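Imidazoleglycerol-phosphate dehydratase (Pyrococcus furiosus, PDB 5DNL) catalyses the dehydration of D-erythro-1-(imidazol-4-yl)glycerol 3-phosphate to 3-(imidazol-4-yl)-2-oxopropyl phosphate, the sixth step of histidine biosynthesis. Local coordinates at residues L27-T32 and N143-V148; I20-L25 and H52-D57; T8-E13 and G59-E64. One frame throughout, in Å; residues are numbered along the deposited sequence.

Contact 1: L27-T32 and N143-V148. With MN (manganese (II) ion), chain E; MN (manganese (II) ion), chain D; 5DL ([(2S)-2-hydroxy-3-(1H-1,2,4-triazol-1-yl)propyl]phosphonic acid), chain F.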
loop_
_atom_site.group_PDB
_atom_site.type_symbol
_atom_site.label_atom_id
_atom_site.label_comp_id
_atom_site.label_asym_id
_atom_site.label_seq_id
_atom_site.Cartn_x
_atom_site.Cartn_y
_atom_site.Cartn_z
ATOM N N LEU A 27 10.576 -41.427 -17.489
ATOM C CA LEU A 27 11.677 -41.115 -18.383
ATOM C C LEU A 27 11.596 -41.922 -19.662
ATOM O O LEU A 27 11.907 -41.411 -20.738
ATOM C CB LEU A 27 13.034 -41.331 -17.694
ATOM C CG LEU A 27 14.240 -40.852 -18.489
ATOM C CD1 LEU A 27 14.158 -39.371 -18.853
ATOM C CD2 LEU A 27 15.491 -41.132 -17.660
ATOM N N ASP A 28 11.183 -43.185 -19.553
ATOM C CA ASP A 28 11.023 -43.999 -20.772
ATOM C C ASP A 28 10.054 -43.331 -21.742
ATOM O O ASP A 28 10.330 -43.277 -22.934
ATOM C CB ASP A 28 10.503 -45.417 -20.470
ATOM C CG ASP A 28 11.509 -46.311 -19.772
ATOM O OD1 ASP A 28 12.703 -45.982 -19.704
ATOM O OD2 ASP A 28 11.046 -47.379 -19.291
ATOM N N HIS A 29 8.950 -42.812 -21.222
ATOM C CA HIS A 29 7.944 -42.110 -22.032
ATOM C C HIS A 29 8.529 -40.826 -22.626
ATOM O O HIS A 29 8.360 -40.556 -23.796
ATOM C CB HIS A 29 6.690 -41.832 -21.198
ATOM C CG HIS A 29 5.591 -41.151 -21.942
ATOM N ND1 HIS A 29 5.212 -41.505 -23.222
ATOM C CD2 HIS A 29 4.741 -40.175 -21.557
ATOM C CE1 HIS A 29 4.210 -40.734 -23.608
ATOM N NE2 HIS A 29 3.885 -39.944 -22.605
ATOM N N MET A 30 9.228 -40.042 -21.814
ATOM C CA MET A 30 9.811 -38.791 -22.285
ATOM C C MET A 30 10.859 -39.031 -23.365
ATOM O O MET A 30 10.900 -38.304 -24.347
ATOM C CB MET A 30 10.430 -38.010 -21.124
ATOM C CG MET A 30 9.445 -37.454 -20.101
ATOM S SD MET A 30 8.083 -36.484 -20.760
ATOM C CE MET A 30 6.825 -37.744 -20.849
ATOM N N LEU A 31 11.691 -40.054 -23.176
ATOM C CA LEU A 31 12.712 -40.387 -24.170
ATOM C C LEU A 31 12.104 -40.964 -25.432
ATOM O O LEU A 31 12.635 -40.745 -26.518
ATOM C CB LEU A 31 13.760 -41.338 -23.614
ATOM C CG LEU A 31 14.627 -40.792 -22.482
ATOM C CD1 LEU A 31 15.423 -41.925 -21.860
ATOM C CD2 LEU A 31 15.552 -39.682 -22.981
ATOM N N THR A 32 11.017 -41.710 -25.297
ATOM C CA THR A 32 10.285 -42.206 -26.472
ATOM C C THR A 32 9.779 -41.032 -27.299
ATOM O O THR A 32 9.945 -40.997 -28.524
ATOM C CB THR A 32 9.158 -43.153 -26.048
ATOM O OG1 THR A 32 9.727 -44.292 -25.393
ATOM C CG2 THR A 32 8.340 -43.638 -27.241
ATOM N N ASN A 143 -0.662 -28.107 -16.763
ATOM C CA ASN A 143 -0.499 -29.514 -16.433
ATOM C C ASN A 143 0.954 -29.997 -16.537
ATOM O O ASN A 143 1.605 -29.824 -17.567
ATOM C CB ASN A 143 -1.372 -30.366 -17.353
ATOM C CG ASN A 143 -1.316 -31.822 -17.010
ATOM O OD1 ASN A 143 -0.395 -32.516 -17.401
ATOM N ND2 ASN A 143 -2.288 -32.298 -16.234
ATOM N N ALA A 144 1.475 -30.606 -15.481
ATOM C CA ALA A 144 2.894 -31.003 -15.450
ATOM C C ALA A 144 3.285 -31.923 -16.606
ATOM O O ALA A 144 4.308 -31.733 -17.224
ATOM C CB ALA A 144 3.236 -31.692 -14.134
ATOM N N HIS A 145 2.477 -32.938 -16.854
ATOM C CA HIS A 145 2.784 -33.941 -17.883
ATOM C C HIS A 145 2.760 -33.267 -19.243
ATOM O O HIS A 145 3.657 -33.495 -20.071
ATOM C CB HIS A 145 1.720 -35.040 -17.802
ATOM C CG HIS A 145 1.952 -36.254 -18.645
ATOM N ND1 HIS A 145 1.671 -37.509 -18.159
ATOM C CD2 HIS A 145 2.301 -36.424 -19.941
ATOM C CE1 HIS A 145 1.889 -38.409 -19.103
ATOM N NE2 HIS A 145 2.265 -37.779 -20.193
ATOM N N HIS A 146 1.755 -32.430 -19.496
ATOM C CA HIS A 146 1.647 -31.759 -20.795
ATOM C C HIS A 146 2.848 -30.825 -21.027
ATOM O O HIS A 146 3.413 -30.788 -22.119
ATOM C CB HIS A 146 0.357 -30.979 -20.920
ATOM C CG HIS A 146 -0.868 -31.834 -20.871
ATOM N ND1 HIS A 146 -2.120 -31.320 -20.608
ATOM C CD2 HIS A 146 -1.033 -33.169 -21.042
ATOM C CE1 HIS A 146 -3.007 -32.294 -20.646
ATOM N NE2 HIS A 146 -2.377 -33.429 -20.887
ATOM N N ILE A 147 3.252 -30.104 -19.985
ATOM C CA ILE A 147 4.389 -29.179 -20.073
ATOM C C ILE A 147 5.687 -29.938 -20.329
ATOM O O ILE A 147 6.450 -29.594 -21.243
ATOM C CB ILE A 147 4.495 -28.297 -18.804
ATOM C CG1 ILE A 147 3.311 -27.337 -18.737
ATOM C CG2 ILE A 147 5.804 -27.528 -18.786
ATOM C CD1 ILE A 147 3.065 -26.722 -17.366
ATOM N N VAL A 148 5.951 -30.955 -19.517
ATOM C CA VAL A 148 7.224 -31.680 -19.604
ATOM C C VAL A 148 7.274 -32.480 -20.920
ATOM O O VAL A 148 8.294 -32.470 -21.626
ATOM C CB VAL A 148 7.444 -32.549 -18.374
ATOM C CG1 VAL A 148 8.683 -33.428 -18.505
ATOM C CG2 VAL A 148 7.593 -31.673 -17.137
HETATM MN MN MN E . 2.087 -38.680 -22.347
HETATM MN MN MN D . -3.487 -35.432 -21.079
HETATM N N1 5DL F . 0.231 -37.433 -22.477
HETATM C C3 5DL F . -1.486 -36.401 -23.500
HETATM N N2 5DL F . -0.304 -37.006 -23.667
HETATM C C8 5DL F . 1.169 -38.646 -26.803
HETATM C C7 5DL F . 0.547 -38.614 -25.406
HETATM C C6 5DL F . 0.330 -37.173 -24.970
HETATM C C5 5DL F . -0.693 -37.056 -21.587
HETATM O O10 5DL F . -1.202 -38.241 -27.986
HETATM P P9 5DL F . 0.225 -37.830 -28.121
HETATM O O11 5DL F . 0.865 -38.252 -29.422
HETATM O O12 5DL F . 0.375 -36.323 -27.976
HETATM O O13 5DL F . 1.388 -39.273 -24.448
HETATM N N4 5DL F . -1.747 -36.430 -22.158
HETATM O O HOH W 1 -4.171 -35.013 -23.132
#

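Contact 2: I20-L25 and H52-D57. With MN (manganese (II) ion), chain B; MN (manganese (II) ion), chain C; 5DL ([(2S)-2-hydroxy-3-(1H-1,2,4-triazol-1-yl)propyl]phosphonic acid), chain G.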
loop_
_atom_site.group_PDB
_atom_site.type_symbol
_atom_site.label_atom_id
_atom_site.label_comp_id
_atom_site.label_asym_id
_atom_site.label_seq_id
_atom_site.Cartn_x
_atom_site.Cartn_y
_atom_site.Cartn_z
ATOM N N ILE A 20 13.754 -48.594 -25.300
ATOM C CA ILE A 20 14.123 -47.553 -24.341
ATOM C C ILE A 20 13.631 -48.041 -22.989
ATOM O O ILE A 20 12.433 -48.016 -22.713
ATOM C CB ILE A 20 13.504 -46.197 -24.709
ATOM C CG1 ILE A 20 14.060 -45.744 -26.064
ATOM C CG2 ILE A 20 13.770 -45.176 -23.598
ATOM C CD1 ILE A 20 13.468 -44.450 -26.582
ATOM N N LYS A 21 14.572 -48.479 -22.151
ATOM C CA LYS A 21 14.276 -49.081 -20.864
ATOM C C LYS A 21 15.258 -48.598 -19.831
ATOM O O LYS A 21 16.361 -49.113 -19.707
ATOM C CB LYS A 21 14.334 -50.613 -20.964
ATOM C CG LYS A 21 13.246 -51.215 -21.825
ATOM C CD LYS A 21 11.872 -51.115 -21.188
ATOM C CE LYS A 21 10.794 -51.580 -22.151
ATOM N NZ LYS A 21 9.452 -51.491 -21.514
ATOM N N THR A 22 14.855 -47.576 -19.084
ATOM C CA THR A 22 15.704 -46.980 -18.060
ATOM C C THR A 22 15.360 -47.396 -16.648
ATOM O O THR A 22 16.036 -46.967 -15.707
ATOM C CB THR A 22 15.580 -45.451 -18.109
ATOM O OG1 THR A 22 14.244 -45.063 -17.753
ATOM C CG2 THR A 22 15.919 -44.919 -19.480
ATOM N N ASN A 23 14.318 -48.200 -16.485
ATOM C CA ASN A 23 13.735 -48.519 -15.169
ATOM C C ASN A 23 13.057 -47.323 -14.482
ATOM O O ASN A 23 12.869 -47.322 -13.277
ATOM C CB ASN A 23 14.758 -49.213 -14.250
ATOM C CG ASN A 23 15.286 -50.488 -14.859
ATOM O OD1 ASN A 23 14.518 -51.418 -15.100
ATOM N ND2 ASN A 23 16.585 -50.526 -15.155
ATOM N N ASP A 24 12.662 -46.322 -15.279
ATOM C CA ASP A 24 11.845 -45.205 -14.816
ATOM C C ASP A 24 10.799 -45.015 -15.930
ATOM O O ASP A 24 11.159 -44.607 -17.041
ATOM C CB ASP A 24 12.762 -43.990 -14.653
ATOM C CG ASP A 24 12.027 -42.711 -14.293
ATOM O OD1 ASP A 24 10.850 -42.554 -14.633
ATOM O OD2 ASP A 24 12.657 -41.847 -13.685
ATOM N N LEU A 25 9.531 -45.335 -15.654
ATOM C CA LEU A 25 8.525 -45.324 -16.710
ATOM C C LEU A 25 8.232 -43.925 -17.244
ATOM O O LEU A 25 7.868 -43.771 -18.416
ATOM C CB LEU A 25 7.215 -45.979 -16.263
ATOM C CG LEU A 25 7.309 -47.459 -15.894
ATOM C CD1 LEU A 25 5.933 -48.013 -15.519
ATOM C CD2 LEU A 25 7.917 -48.273 -17.016
ATOM N N HIS A 52 17.515 -38.718 -9.859
ATOM C CA HIS A 52 18.254 -37.534 -10.320
ATOM C C HIS A 52 19.495 -37.955 -11.093
ATOM O O HIS A 52 19.774 -37.411 -12.159
ATOM C CB HIS A 52 18.628 -36.692 -9.123
ATOM C CG HIS A 52 19.424 -35.448 -9.394
ATOM N ND1 HIS A 52 19.096 -34.254 -8.790
ATOM C CD2 HIS A 52 20.554 -35.205 -10.106
ATOM C CE1 HIS A 52 19.994 -33.339 -9.102
ATOM N NE2 HIS A 52 20.880 -33.883 -9.910
ATOM N N HIS A 53 20.248 -38.898 -10.533
ATOM C CA HIS A 53 21.454 -39.365 -11.216
ATOM C C HIS A 53 21.095 -39.958 -12.591
ATOM O O HIS A 53 21.799 -39.744 -13.565
ATOM C CB HIS A 53 22.221 -40.389 -10.399
ATOM C CG HIS A 53 22.723 -39.875 -9.082
ATOM N ND1 HIS A 53 22.991 -40.714 -8.026
ATOM C CD2 HIS A 53 23.008 -38.627 -8.643
ATOM C CE1 HIS A 53 23.420 -40.013 -6.997
ATOM N NE2 HIS A 53 23.459 -38.746 -7.352
ATOM N N LEU A 54 19.999 -40.703 -12.666
ATOM C CA LEU A 54 19.527 -41.232 -13.938
ATOM C C LEU A 54 19.206 -40.155 -14.953
ATOM O O LEU A 54 19.675 -40.181 -16.080
ATOM C CB LEU A 54 18.293 -42.102 -13.739
ATOM C CG LEU A 54 17.611 -42.607 -14.997
ATOM C CD1 LEU A 54 18.490 -43.624 -15.726
ATOM C CD2 LEU A 54 16.237 -43.168 -14.670
ATOM N N TRP A 55 18.374 -39.191 -14.564
ATOM C CA TRP A 55 17.948 -38.151 -15.516
ATOM C C TRP A 55 19.128 -37.322 -16.037
ATOM O O TRP A 55 19.237 -37.033 -17.229
ATOM C CB TRP A 55 16.834 -37.262 -14.922
ATOM C CG TRP A 55 15.475 -37.919 -14.908
ATOM C CD1 TRP A 55 15.131 -39.086 -14.274
ATOM C CD2 TRP A 55 14.287 -37.463 -15.580
ATOM N NE1 TRP A 55 13.810 -39.367 -14.502
ATOM C CE2 TRP A 55 13.269 -38.396 -15.296
ATOM C CE3 TRP A 55 13.981 -36.342 -16.378
ATOM C CZ2 TRP A 55 11.975 -38.254 -15.787
ATOM C CZ3 TRP A 55 12.696 -36.203 -16.855
ATOM C CH2 TRP A 55 11.714 -37.157 -16.564
ATOM N N GLU A 56 19.991 -36.902 -15.121
ATOM C CA GLU A 56 21.167 -36.120 -15.486
ATOM C C GLU A 56 22.094 -36.956 -16.369
ATOM O O GLU A 56 22.559 -36.466 -17.399
ATOM C CB GLU A 56 21.898 -35.688 -14.217
ATOM C CG GLU A 56 23.233 -35.030 -14.485
ATOM C CD GLU A 56 23.802 -34.324 -13.279
ATOM O OE1 GLU A 56 23.185 -34.380 -12.190
ATOM O OE2 GLU A 56 24.891 -33.739 -13.424
ATOM N N ASP A 57 22.381 -38.197 -15.962
ATOM C CA ASP A 57 23.369 -38.987 -16.684
ATOM C C ASP A 57 22.862 -39.473 -18.049
ATOM O O ASP A 57 23.637 -39.588 -18.994
ATOM C CB ASP A 57 23.838 -40.124 -15.806
ATOM C CG ASP A 57 24.596 -39.635 -14.564
ATOM O OD1 ASP A 57 24.755 -38.395 -14.335
ATOM O OD2 ASP A 57 25.037 -40.508 -13.797
HETATM MN MN MN B . 22.756 -32.869 -10.665
HETATM MN MN MN C . 24.274 -37.098 -5.866
HETATM N N1 5DL G . 24.312 -35.499 -7.434
HETATM C C3 5DL G . 25.254 -34.092 -8.914
HETATM N N2 5DL G . 25.470 -34.913 -7.879
HETATM C C8 5DL G . 28.707 -36.649 -6.784
HETATM C C7 5DL G . 27.301 -36.566 -7.379
HETATM C C6 5DL G . 26.790 -35.135 -7.299
HETATM C C5 5DL G . 23.389 -34.991 -8.258
HETATM O O10 5DL G . 29.830 -35.716 -9.032
HETATM P P9 5DL G . 29.967 -35.594 -7.552
HETATM O O11 5DL G . 31.298 -36.067 -7.018
HETATM O O12 5DL G . 29.750 -34.156 -7.101
HETATM O O13 5DL G . 26.389 -37.429 -6.682
HETATM N N4 5DL G . 23.911 -34.137 -9.168
HETATM O O HOH W 2 24.774 -32.214 -11.263
#

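Contact 3: T8-E13 and G59-E64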
loop_
_atom_site.group_PDB
_atom_site.type_symbol
_atom_site.label_atom_id
_atom_site.label_comp_id
_atom_site.label_asym_id
_atom_site.label_seq_id
_atom_site.Cartn_x
_atom_site.Cartn_y
_atom_site.Cartn_z
ATOM N N THR A 8 25.506 -44.818 -11.881
ATOM C CA THR A 8 24.694 -45.155 -13.062
ATOM C C THR A 8 25.518 -45.864 -14.137
ATOM O O THR A 8 26.734 -45.698 -14.201
ATOM C CB THR A 8 24.050 -43.917 -13.734
ATOM O OG1 THR A 8 25.078 -43.062 -14.226
ATOM C CG2 THR A 8 23.154 -43.150 -12.764
ATOM N N ASP A 9 24.822 -46.620 -14.989
ATOM C CA ASP A 9 25.451 -47.288 -16.131
ATOM C C ASP A 9 24.458 -47.133 -17.260
ATOM O O ASP A 9 23.340 -47.634 -17.164
ATOM C CB ASP A 9 25.697 -48.761 -15.814
ATOM C CG ASP A 9 26.516 -49.453 -16.868
ATOM O OD1 ASP A 9 27.135 -48.797 -17.733
ATOM O OD2 ASP A 9 26.537 -50.697 -16.803
ATOM N N ILE A 10 24.837 -46.355 -18.267
ATOM C CA ILE A 10 23.927 -45.962 -19.322
ATOM C C ILE A 10 24.520 -46.265 -20.690
ATOM O O ILE A 10 25.686 -45.964 -20.946
ATOM C CB ILE A 10 23.644 -44.455 -19.212
ATOM C CG1 ILE A 10 22.919 -44.177 -17.878
ATOM C CG2 ILE A 10 22.788 -43.994 -20.387
ATOM C CD1 ILE A 10 22.843 -42.729 -17.522
ATOM N N ILE A 11 23.686 -46.837 -21.562
ATOM C CA ILE A 11 24.027 -47.024 -22.964
ATOM C C ILE A 11 23.001 -46.289 -23.815
ATOM O O ILE A 11 21.795 -46.485 -23.640
ATOM C CB ILE A 11 24.041 -48.523 -23.340
ATOM C CG1 ILE A 11 25.193 -49.233 -22.613
ATOM C CG2 ILE A 11 24.169 -48.691 -24.855
ATOM C CD1 ILE A 11 25.066 -50.746 -22.567
ATOM N N VAL A 12 23.479 -45.432 -24.711
ATOM C CA VAL A 12 22.641 -44.781 -25.717
ATOM C C VAL A 12 23.238 -45.056 -27.089
ATOM O O VAL A 12 24.364 -44.636 -27.365
ATOM C CB VAL A 12 22.564 -43.252 -25.505
ATOM C CG1 VAL A 12 21.834 -42.583 -26.677
ATOM C CG2 VAL A 12 21.907 -42.924 -24.169
ATOM N N GLU A 13 22.464 -45.734 -27.940
ATOM C CA GLU A 13 22.891 -46.074 -29.314
ATOM C C GLU A 13 21.905 -45.501 -30.318
ATOM O O GLU A 13 20.794 -45.996 -30.441
ATOM C CB GLU A 13 23.003 -47.589 -29.481
ATOM C CG GLU A 13 24.121 -48.210 -28.670
ATOM C CD GLU A 13 24.212 -49.710 -28.863
ATOM O OE1 GLU A 13 23.291 -50.425 -28.416
ATOM O OE2 GLU A 13 25.207 -50.172 -29.454
ATOM N N GLY A 59 20.879 -37.493 -19.768
ATOM C CA GLY A 59 21.096 -36.294 -20.546
ATOM C C GLY A 59 22.531 -36.198 -21.047
ATOM O O GLY A 59 22.761 -35.915 -22.217
ATOM N N ILE A 60 23.492 -36.425 -20.151
ATOM C CA ILE A 60 24.906 -36.370 -20.533
ATOM C C ILE A 60 25.206 -37.378 -21.635
ATOM O O ILE A 60 25.841 -37.010 -22.629
ATOM C CB ILE A 60 25.835 -36.618 -19.339
ATOM C CG1 ILE A 60 25.708 -35.504 -18.273
ATOM C CG2 ILE A 60 27.281 -36.745 -19.804
ATOM C CD1 ILE A 60 26.365 -35.821 -16.939
ATOM N N THR A 61 24.782 -38.620 -21.433
ATOM C CA THR A 61 25.155 -39.700 -22.360
ATOM C C THR A 61 24.455 -39.504 -23.711
ATOM O O THR A 61 25.072 -39.674 -24.764
ATOM C CB THR A 61 24.831 -41.076 -21.757
ATOM O OG1 THR A 61 25.381 -41.171 -20.449
ATOM C CG2 THR A 61 25.425 -42.213 -22.621
ATOM N N LEU A 62 23.184 -39.122 -23.689
ATOM C CA LEU A 62 22.452 -38.786 -24.909
ATOM C C LEU A 62 23.136 -37.624 -25.636
ATOM O O LEU A 62 23.297 -37.638 -26.856
ATOM C CB LEU A 62 20.995 -38.446 -24.594
ATOM C CG LEU A 62 20.106 -37.949 -25.732
ATOM C CD1 LEU A 62 20.011 -38.964 -26.862
ATOM C CD2 LEU A 62 18.722 -37.606 -25.210
ATOM N N GLY A 63 23.527 -36.583 -24.898
ATOM C CA GLY A 63 24.252 -35.478 -25.504
ATOM C C GLY A 63 25.550 -35.895 -26.176
ATOM O O GLY A 63 25.854 -35.448 -27.277
ATOM N N GLU A 64 26.318 -36.710 -25.478
ATOM C CA GLU A 64 27.580 -37.217 -26.022
ATOM C C GLU A 64 27.313 -38.050 -27.266
ATOM O O GLU A 64 28.052 -37.949 -28.253
ATOM C CB GLU A 64 28.292 -38.064 -24.984
ATOM C CG GLU A 64 28.852 -37.272 -23.813
ATOM C CD GLU A 64 29.487 -38.176 -22.760
ATOM O OE1 GLU A 64 29.246 -39.410 -22.735
ATOM O OE2 GLU A 64 30.225 -37.649 -21.926
#

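Contact 1: L27-T32 and N143-V148
One half of the dimanganese active site is assembled here, where His29 from helix 25-38 and His145 from helix 144-162 converge on a single manganese ion. His29 NE2 binds the metal at 2.2 Å and His145 NE2 binds it at 2.3 Å. The two rings meet at their edges, planes 64° apart, without stacking, because each directs its NE2 at the shared ion; the two NE2 atoms end up 3.6 Å apart. His145 reaches the metal with its CG anti to the backbone N (chi1 -172°), while its ND1 is hydrogen-bonded to Glu111, a second-shell link that fixes the ring's rotation. The inhibitor chelates the same manganese through triazole N1 and hydroxyl O13, and its C5 lies 3.3 Å above one face of the His145 ring, nearer the ring's edge than its centre. Glu149 of the same chain and His53 of a neighbouring subunit complete the six ligands.

Adjacent histidines on one helix thus serve two metals. His146 turns its CG beside its own backbone N, anti to the carbonyl carbon (chi1 -63°), and gives its NE2 to the second manganese, which triazole N4 also binds, so the triazole bridges the pair. His52, Glu56 and Glu121 of the neighbouring subunit supply the remaining protein ligands there. Asn143 is the N-cap of helix 144-162: its OD1 accepts from His146 N at 3.0 Å, with the N-H on a lone pair in the carbonyl plane. Away from the metals, the bent chain of Met30 brings SD to 3.8 Å from Val148 CG1, an apolar contact between the two helices.

Contact 2: I20-L25 and H52-D57
Leu54 sets its two methyl branches against the turn that follows strand 20-21, with CD2 3.6 Å from Asp24 CB and CD1 4.1 Å from Thr22 O. Its CG stands anti to the backbone N (chi1 174°), which carries both branches out from helix 51-69 and across the Thr22 side chain at about a right angle. One residue on, Trp55 NE1 donates to Asp24 OD2 over 2.9 Å. The N-H...O angle of 168° is nearly straight and the acceptor lies close to the indole plane, yet the donor meets OD2 from above the carboxylate plane, 45° out of it.

Asp24 is also the N-cap of helix 25-38, its OD1 accepting from Leu27 N, while OD2 has a second partner in a salt bridge with Arg51. An ST turn shapes the approach to this cap: Asp24 N donates to Thr22 OG1 at 3.2 Å, and OG1 is further hydrogen-bonded to Asp28.

On the same helix, His52 NE2 (2.3 Å) and Glu56 OE1 (2.2 Å) bind one ion of a triazole-bridged manganese pair, and His53 NE2 (2.4 Å) the other. Glu121 of this chain and His29, His145, His146 and Glu149 of a neighbouring subunit complete the protein ligands.

Contact 3: T8-E13 and G59-E64
Thr61 of helix 51-69 sits against Ile10 and Val12 of strand 8-14, and the packing is closest around it. Its CB lies 3.8 Å from Ile10 CG2, and its methyl CG2 is 3.9 Å from Val12 CG2, so one side chain bridges two strand positions. The threonine hydroxyl stands beside its own backbone N (chi1 -51°), where it hydrogen-bonds to Asp57 O one turn back in the helix; this fixes the side chain's rotation and satisfies OG1, although OG1 also touches the apolar Ile10.

At the other end of the packed side, Leu62 CD1 meets Val12 CG1 at 4.1 Å. Val12 CG2, already against Thr61 CG2, also lies over the helix backbone, 4.0 Å from Leu62 N. The closest pair of CA atoms, Val12 and Leu62, is 6.1 Å apart.

This is a helix laid on one face of the mixed sheet formed by strands 2-4, 8-14, 42-48 and 20-21, within a fold of the S5 clan. The axes of the two segments approach to 8.2 Å and their N-to-C directions differ by 31°, so the helix runs roughly along the strand. In contrast to this buried side, Asp9 and Ile11 start from the other face of the strand, are partly exposed and do not touch segment 59-64. There Asp9 forms a salt bridge with Arg2, and Ile11 packs on Arg43 and Thr45 of strand 42-48. On the helix, Ile60 and Glu64 likewise make no contact with segment 8-13; they are partly exposed, Ile60 lying on Arg3 and Glu64 on Met1.

Overall arrangement
Helix 51-69 ties contacts 2 and 3 together, their centres 10 Å apart: Asp57 OD2 lies 2.6 Å from Thr8 OG1, a probable hydrogen bond. Contact 1, centred 13 Å from contact 2, meets it where Asp28 OD1 is 2.7 Å from Thr22 OG1, and where Leu27 CD2 packs 3.7 Å from Leu54 CD2. Contacts 1 and 3, with centres 18 Å apart, do not touch. Contacts 1 and 2 place one chain in two separate inhibitor sites with complementary metal ligands; each metal pair is completed by a neighbouring subunit, and a further subunit helps hold the phosphonate. Contact 3 is farther off, the Ile10 side chain about 12 Å from a bound manganese ion and from the inhibitor.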